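Local atomic coordinates of Bse634I restriction endonuclease (Geobacillus stearothermophilus, PDB entry 1KNV), a protein that probably cuts double-stranded DNA as a metal-dependent type II restriction endonuclease of the PD-(D/E)XK nuclease superfamily. Residues Leu201-Asn214 and Val244-His258. Sequence-based numbering, arbitrary orientation.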
loop_
_atom_site.group_PDB
_atom_site.type_symbol
_atom_site.label_atom_id
_atom_site.label_comp_id
_atom_site.label_asym_id
_atom_site.label_seq_id
_atom_site.Cartn_x
_atom_site.Cartn_y
_atom_site.Cartn_z
ATOM N N LEU B 201 12.920 0.667 -32.658
ATOM C CA LEU B 201 12.062 1.304 -31.675
ATOM C C LEU B 201 10.897 2.043 -32.321
ATOM O O LEU B 201 10.432 3.079 -31.831
ATOM C CB LEU B 201 12.879 2.228 -30.769
ATOM C CG LEU B 201 13.848 1.443 -29.874
ATOM C CD1 LEU B 201 14.548 2.366 -28.893
ATOM C CD2 LEU B 201 13.069 0.359 -29.133
ATOM N N ARG B 202 10.434 1.487 -33.434
ATOM C CA ARG B 202 9.285 2.009 -34.148
ATOM C C ARG B 202 8.191 2.086 -33.070
ATOM O O ARG B 202 8.094 1.194 -32.230
ATOM C CB ARG B 202 8.899 1.008 -35.231
ATOM C CG ARG B 202 7.890 1.507 -36.237
ATOM C CD ARG B 202 7.681 0.466 -37.312
ATOM N NE ARG B 202 7.063 -0.738 -36.778
ATOM C CZ ARG B 202 6.782 -1.811 -37.507
ATOM N NH1 ARG B 202 7.073 -1.824 -38.801
ATOM N NH2 ARG B 202 6.196 -2.865 -36.947
ATOM N N PRO B 203 7.350 3.138 -33.086
ATOM C CA PRO B 203 6.279 3.321 -32.099
ATOM C C PRO B 203 5.669 2.071 -31.477
ATOM O O PRO B 203 5.696 1.915 -30.256
ATOM C CB PRO B 203 5.259 4.145 -32.865
ATOM C CG PRO B 203 6.143 5.047 -33.654
ATOM C CD PRO B 203 7.171 4.081 -34.206
ATOM N N ASP B 204 5.126 1.184 -32.303
ATOM C CA ASP B 204 4.505 -0.027 -31.791
ATOM C C ASP B 204 5.474 -0.908 -31.011
ATOM O O ASP B 204 5.106 -1.495 -29.999
ATOM C CB ASP B 204 3.846 -0.825 -32.934
ATOM C CG ASP B 204 4.852 -1.414 -33.917
ATOM O OD1 ASP B 204 5.835 -0.722 -34.268
ATOM O OD2 ASP B 204 4.642 -2.573 -34.355
ATOM N N ARG B 205 6.718 -0.984 -31.461
ATOM C CA ARG B 205 7.707 -1.813 -30.790
ATOM C C ARG B 205 8.206 -1.187 -29.510
ATOM O O ARG B 205 8.549 -1.878 -28.561
ATOM C CB ARG B 205 8.873 -2.089 -31.734
ATOM C CG ARG B 205 8.502 -3.043 -32.848
ATOM C CD ARG B 205 9.521 -2.997 -33.954
ATOM N NE ARG B 205 9.163 -3.895 -35.046
ATOM C CZ ARG B 205 9.702 -3.836 -36.257
ATOM N NH1 ARG B 205 10.622 -2.922 -36.528
ATOM N NH2 ARG B 205 9.319 -4.687 -37.194
ATOM N N ARG B 206 8.242 0.130 -29.483
ATOM C CA ARG B 206 8.683 0.828 -28.292
ATOM C C ARG B 206 7.608 0.655 -27.216
ATOM O O ARG B 206 7.910 0.449 -26.038
ATOM C CB ARG B 206 8.870 2.305 -28.606
ATOM C CG ARG B 206 9.732 3.023 -27.619
ATOM C CD ARG B 206 9.824 4.482 -27.988
ATOM N NE ARG B 206 8.574 5.158 -27.675
ATOM C CZ ARG B 206 8.274 6.397 -28.045
ATOM N NH1 ARG B 206 9.138 7.110 -28.756
ATOM N NH2 ARG B 206 7.109 6.925 -27.689
ATOM N N LEU B 207 6.349 0.738 -27.638
ATOM C CA LEU B 207 5.228 0.600 -26.729
ATOM C C LEU B 207 5.204 -0.809 -26.152
ATOM O O LEU B 207 4.857 -0.994 -24.986
ATOM C CB LEU B 207 3.909 0.907 -27.447
ATOM C CG LEU B 207 2.669 1.002 -26.549
ATOM C CD1 LEU B 207 2.854 2.126 -25.551
ATOM C CD2 LEU B 207 1.429 1.248 -27.388
ATOM N N GLN B 208 5.580 -1.803 -26.951
ATOM C CA GLN B 208 5.609 -3.179 -26.460
ATOM C C GLN B 208 6.601 -3.320 -25.312
ATOM O O GLN B 208 6.357 -4.063 -24.369
ATOM C CB GLN B 208 5.997 -4.138 -27.571
ATOM C CG GLN B 208 4.994 -4.180 -28.678
ATOM C CD GLN B 208 5.511 -4.927 -29.884
ATOM O OE1 GLN B 208 4.847 -4.987 -30.916
ATOM N NE2 GLN B 208 6.698 -5.504 -29.763
ATOM N N LEU B 209 7.728 -2.619 -25.392
ATOM C CA LEU B 209 8.713 -2.686 -24.324
ATOM C C LEU B 209 8.109 -2.070 -23.083
ATOM O O LEU B 209 8.162 -2.651 -22.007
ATOM C CB LEU B 209 9.975 -1.915 -24.694
ATOM C CG LEU B 209 10.815 -2.568 -25.783
ATOM C CD1 LEU B 209 12.008 -1.698 -26.110
ATOM C CD2 LEU B 209 11.262 -3.935 -25.305
ATOM N N VAL B 210 7.518 -0.892 -23.243
ATOM C CA VAL B 210 6.915 -0.182 -22.121
ATOM C C VAL B 210 5.829 -0.989 -21.411
ATOM O O VAL B 210 5.826 -1.096 -20.191
ATOM C CB VAL B 210 6.327 1.184 -22.579
ATOM C CG1 VAL B 210 5.532 1.802 -21.468
ATOM C CG2 VAL B 210 7.451 2.133 -22.989
ATOM N N HIS B 211 4.913 -1.570 -22.172
ATOM C CA HIS B 211 3.833 -2.325 -21.555
ATOM C C HIS B 211 4.325 -3.598 -20.898
ATOM O O HIS B 211 3.893 -3.947 -19.805
ATOM C CB HIS B 211 2.759 -2.674 -22.577
ATOM C CG HIS B 211 1.587 -3.384 -21.977
ATOM N ND1 HIS B 211 0.830 -2.835 -20.964
ATOM C CD2 HIS B 211 1.077 -4.619 -22.204
ATOM C CE1 HIS B 211 -0.091 -3.705 -20.589
ATOM N NE2 HIS B 211 0.037 -4.795 -21.327
ATOM N N GLU B 212 5.228 -4.295 -21.574
ATOM C CA GLU B 212 5.772 -5.533 -21.046
ATOM C C GLU B 212 6.510 -5.269 -19.734
ATOM O O GLU B 212 6.403 -6.046 -18.787
ATOM C CB GLU B 212 6.688 -6.193 -22.083
ATOM C CG GLU B 212 7.427 -7.404 -21.554
ATOM C CD GLU B 212 7.871 -8.361 -22.645
ATOM O OE1 GLU B 212 7.052 -9.211 -23.058
ATOM O OE2 GLU B 212 9.032 -8.267 -23.094
ATOM N N GLY B 213 7.241 -4.163 -19.670
ATOM C CA GLY B 213 7.945 -3.831 -18.444
ATOM C C GLY B 213 6.965 -3.592 -17.307
ATOM O O GLY B 213 7.209 -3.997 -16.175
ATOM N N ASN B 214 5.850 -2.932 -17.596
ATOM C CA ASN B 214 4.842 -2.671 -16.570
ATOM C C ASN B 214 4.181 -3.945 -16.092
ATOM O O ASN B 214 3.960 -4.116 -14.896
ATOM C CB ASN B 214 3.772 -1.723 -17.099
ATOM C CG ASN B 214 4.133 -0.284 -16.875
ATOM O OD1 ASN B 214 4.208 0.168 -15.729
ATOM N ND2 ASN B 214 4.376 0.450 -17.960
ATOM N N VAL B 244 19.843 3.869 -30.867
ATOM C CA VAL B 244 18.750 4.444 -30.090
ATOM C C VAL B 244 18.822 5.972 -30.038
ATOM O O VAL B 244 19.818 6.553 -29.586
ATOM C CB VAL B 244 18.722 3.859 -28.636
ATOM C CG1 VAL B 244 17.572 4.456 -27.836
ATOM C CG2 VAL B 244 18.571 2.348 -28.688
ATOM N N SER B 245 17.759 6.615 -30.515
ATOM C CA SER B 245 17.686 8.070 -30.527
ATOM C C SER B 245 17.340 8.608 -29.143
ATOM O O SER B 245 16.781 7.892 -28.315
ATOM C CB SER B 245 16.632 8.543 -31.528
ATOM O OG SER B 245 15.329 8.159 -31.128
ATOM N N LYS B 246 17.666 9.876 -28.901
ATOM C CA LYS B 246 17.386 10.509 -27.617
ATOM C C LYS B 246 15.875 10.568 -27.422
ATOM O O LYS B 246 15.381 10.445 -26.306
ATOM C CB LYS B 246 17.976 11.924 -27.587
ATOM C CG LYS B 246 18.443 12.409 -26.206
ATOM C CD LYS B 246 17.476 13.416 -25.560
ATOM C CE LYS B 246 18.009 13.911 -24.201
ATOM N NZ LYS B 246 17.042 14.762 -23.419
ATOM N N ALA B 247 15.143 10.749 -28.517
ATOM C CA ALA B 247 13.691 10.817 -28.446
ATOM C C ALA B 247 13.148 9.519 -27.866
ATOM O O ALA B 247 12.308 9.538 -26.971
ATOM C CB ALA B 247 13.099 11.064 -29.823
ATOM N N ASP B 248 13.628 8.392 -28.378
ATOM C CA ASP B 248 13.186 7.099 -27.881
ATOM C C ASP B 248 13.710 6.853 -26.478
ATOM O O ASP B 248 13.004 6.320 -25.633
ATOM C CB ASP B 248 13.644 5.976 -28.805
ATOM C CG ASP B 248 12.908 5.981 -30.124
ATOM O OD1 ASP B 248 11.690 6.277 -30.122
ATOM O OD2 ASP B 248 13.543 5.676 -31.160
ATOM N N ASP B 249 14.948 7.240 -26.225
ATOM C CA ASP B 249 15.498 7.048 -24.902
ATOM C C ASP B 249 14.672 7.842 -23.890
ATOM O O ASP B 249 14.373 7.358 -22.799
ATOM C CB ASP B 249 16.940 7.511 -24.851
ATOM C CG ASP B 249 17.640 7.043 -23.606
ATOM O OD1 ASP B 249 18.085 5.872 -23.580
ATOM O OD2 ASP B 249 17.721 7.844 -22.648
ATOM N N ASP B 250 14.311 9.069 -24.253
ATOM C CA ASP B 250 13.498 9.915 -23.385
ATOM C C ASP B 250 12.190 9.208 -23.055
ATOM O O ASP B 250 11.797 9.107 -21.891
ATOM C CB ASP B 250 13.176 11.246 -24.081
ATOM C CG ASP B 250 14.339 12.231 -24.058
ATOM O OD1 ASP B 250 14.227 13.276 -24.747
ATOM O OD2 ASP B 250 15.350 11.971 -23.358
ATOM N N ALA B 251 11.521 8.734 -24.102
ATOM C CA ALA B 251 10.251 8.045 -23.970
ATOM C C ALA B 251 10.353 6.783 -23.130
ATOM O O ALA B 251 9.409 6.443 -22.432
ATOM C CB ALA B 251 9.705 7.707 -25.344
ATOM N N LEU B 252 11.495 6.111 -23.186
ATOM C CA LEU B 252 11.691 4.876 -22.438
ATOM C C LEU B 252 12.092 5.172 -20.984
ATOM O O LEU B 252 12.667 4.330 -20.294
ATOM C CB LEU B 252 12.745 4.011 -23.111
ATOM C CG LEU B 252 12.357 3.376 -24.443
ATOM C CD1 LEU B 252 13.527 2.590 -25.007
ATOM C CD2 LEU B 252 11.167 2.488 -24.193
ATOM N N GLN B 253 11.759 6.378 -20.517
ATOM C CA GLN B 253 12.040 6.804 -19.139
ATOM C C GLN B 253 10.730 6.831 -18.361
ATOM O O GLN B 253 10.708 7.088 -17.164
ATOM C CB GLN B 253 12.682 8.190 -19.094
ATOM C CG GLN B 253 14.160 8.206 -19.404
ATOM C CD GLN B 253 14.739 9.603 -19.329
ATOM O OE1 GLN B 253 14.247 10.478 -18.613
ATOM N NE2 GLN B 253 15.817 9.825 -20.072
ATOM N N THR B 254 9.640 6.536 -19.060
ATOM C CA THR B 254 8.302 6.500 -18.484
ATOM C C THR B 254 8.293 5.634 -17.209
ATOM O O THR B 254 8.846 4.531 -17.180
ATOM C CB THR B 254 7.294 5.960 -19.539
ATOM O OG1 THR B 254 5.981 5.903 -18.982
ATOM C CG2 THR B 254 7.687 4.580 -19.996
ATOM N N ALA B 255 7.678 6.164 -16.154
ATOM C CA ALA B 255 7.588 5.487 -14.866
ATOM C C ALA B 255 6.647 4.274 -14.841
ATOM O O ALA B 255 5.559 4.303 -15.409
ATOM C CB ALA B 255 7.151 6.484 -13.813
ATOM N N ALA B 256 7.067 3.205 -14.177
ATOM C CA ALA B 256 6.223 2.027 -14.059
ATOM C C ALA B 256 4.973 2.546 -13.349
ATOM O O ALA B 256 5.073 3.083 -12.250
ATOM C CB ALA B 256 6.931 0.976 -13.211
ATOM N N THR B 257 3.803 2.404 -13.965
ATOM C CA THR B 257 2.573 2.922 -13.365
ATOM C C THR B 257 2.231 2.438 -11.959
ATOM O O THR B 257 1.608 3.172 -11.178
ATOM C CB THR B 257 1.334 2.677 -14.274
ATOM O OG1 THR B 257 1.089 1.274 -14.408
ATOM C CG2 THR B 257 1.553 3.277 -15.647
ATOM N N HIS B 258 2.623 1.216 -11.616
ATOM C CA HIS B 258 2.307 0.722 -10.282
ATOM C C HIS B 258 3.145 1.397 -9.201
ATOM O O HIS B 258 2.837 1.289 -8.010
ATOM C CB HIS B 258 2.465 -0.812 -10.194
ATOM C CG HIS B 258 3.879 -1.294 -10.258
ATOM N ND1 HIS B 258 4.543 -1.516 -11.445
ATOM C CD2 HIS B 258 4.771 -1.579 -9.273
ATOM C CE1 HIS B 258 5.779 -1.913 -11.191
ATOM N NE2 HIS B 258 5.942 -1.959 -9.880
HETATM O O HOH W 1 4.680 3.333 -17.851
HETATM O O HOH W 2 3.171 -1.051 -13.579
#
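Leu252, the residue just past helix 246-251, fills the gap between that short helix and the long helix 203-227: its CD1 lies 4.0 Å from Leu201 CD1, and its CD2 touches both Arg206 CG and Val210 CG2. Both helices flank the mixed sheet of the PD-(D/E)XK nuclease fold, the axes of segments 203-214 and 246-251 running 25° apart; Leu201 and Leu252 also pack on Ile274 of strand 273-276. Val244 CG1 extends this apolar centre, 3.8 Å from Leu201 CD1. Farther along the helix, Val210 and Thr254 meet methyl to methyl.

Arg206 closes the outer side. With CG anti to the backbone N and a bend at chi3, its chain passes Leu252 and lays the guanidinium flat on Ala251, whose CB sits 3.3 Å from Arg206 CZ. Arg206 NH1 donates to Asp248 OD1 at 3.0 Å, the hydrogen bond of a salt bridge, with OD1 in the guanidinium plane, although the carboxylate plane is turned 71° from it. An alanine in place of Arg206 would probably leave Asp248 without this cationic mate and uncover the Ala251 methyl.

At the Asn214 end of the contact, Asn214 links the helix to the chain from Thr254 onward. Its ND2 reaches Thr254 OG1 and Ala255 O through one water. Asn214 OD1 accepts twice: from a second water, itself bonded to His258 N, and from Thr257 N at 2.9 Å, tilted 18° from the carbonyl plane.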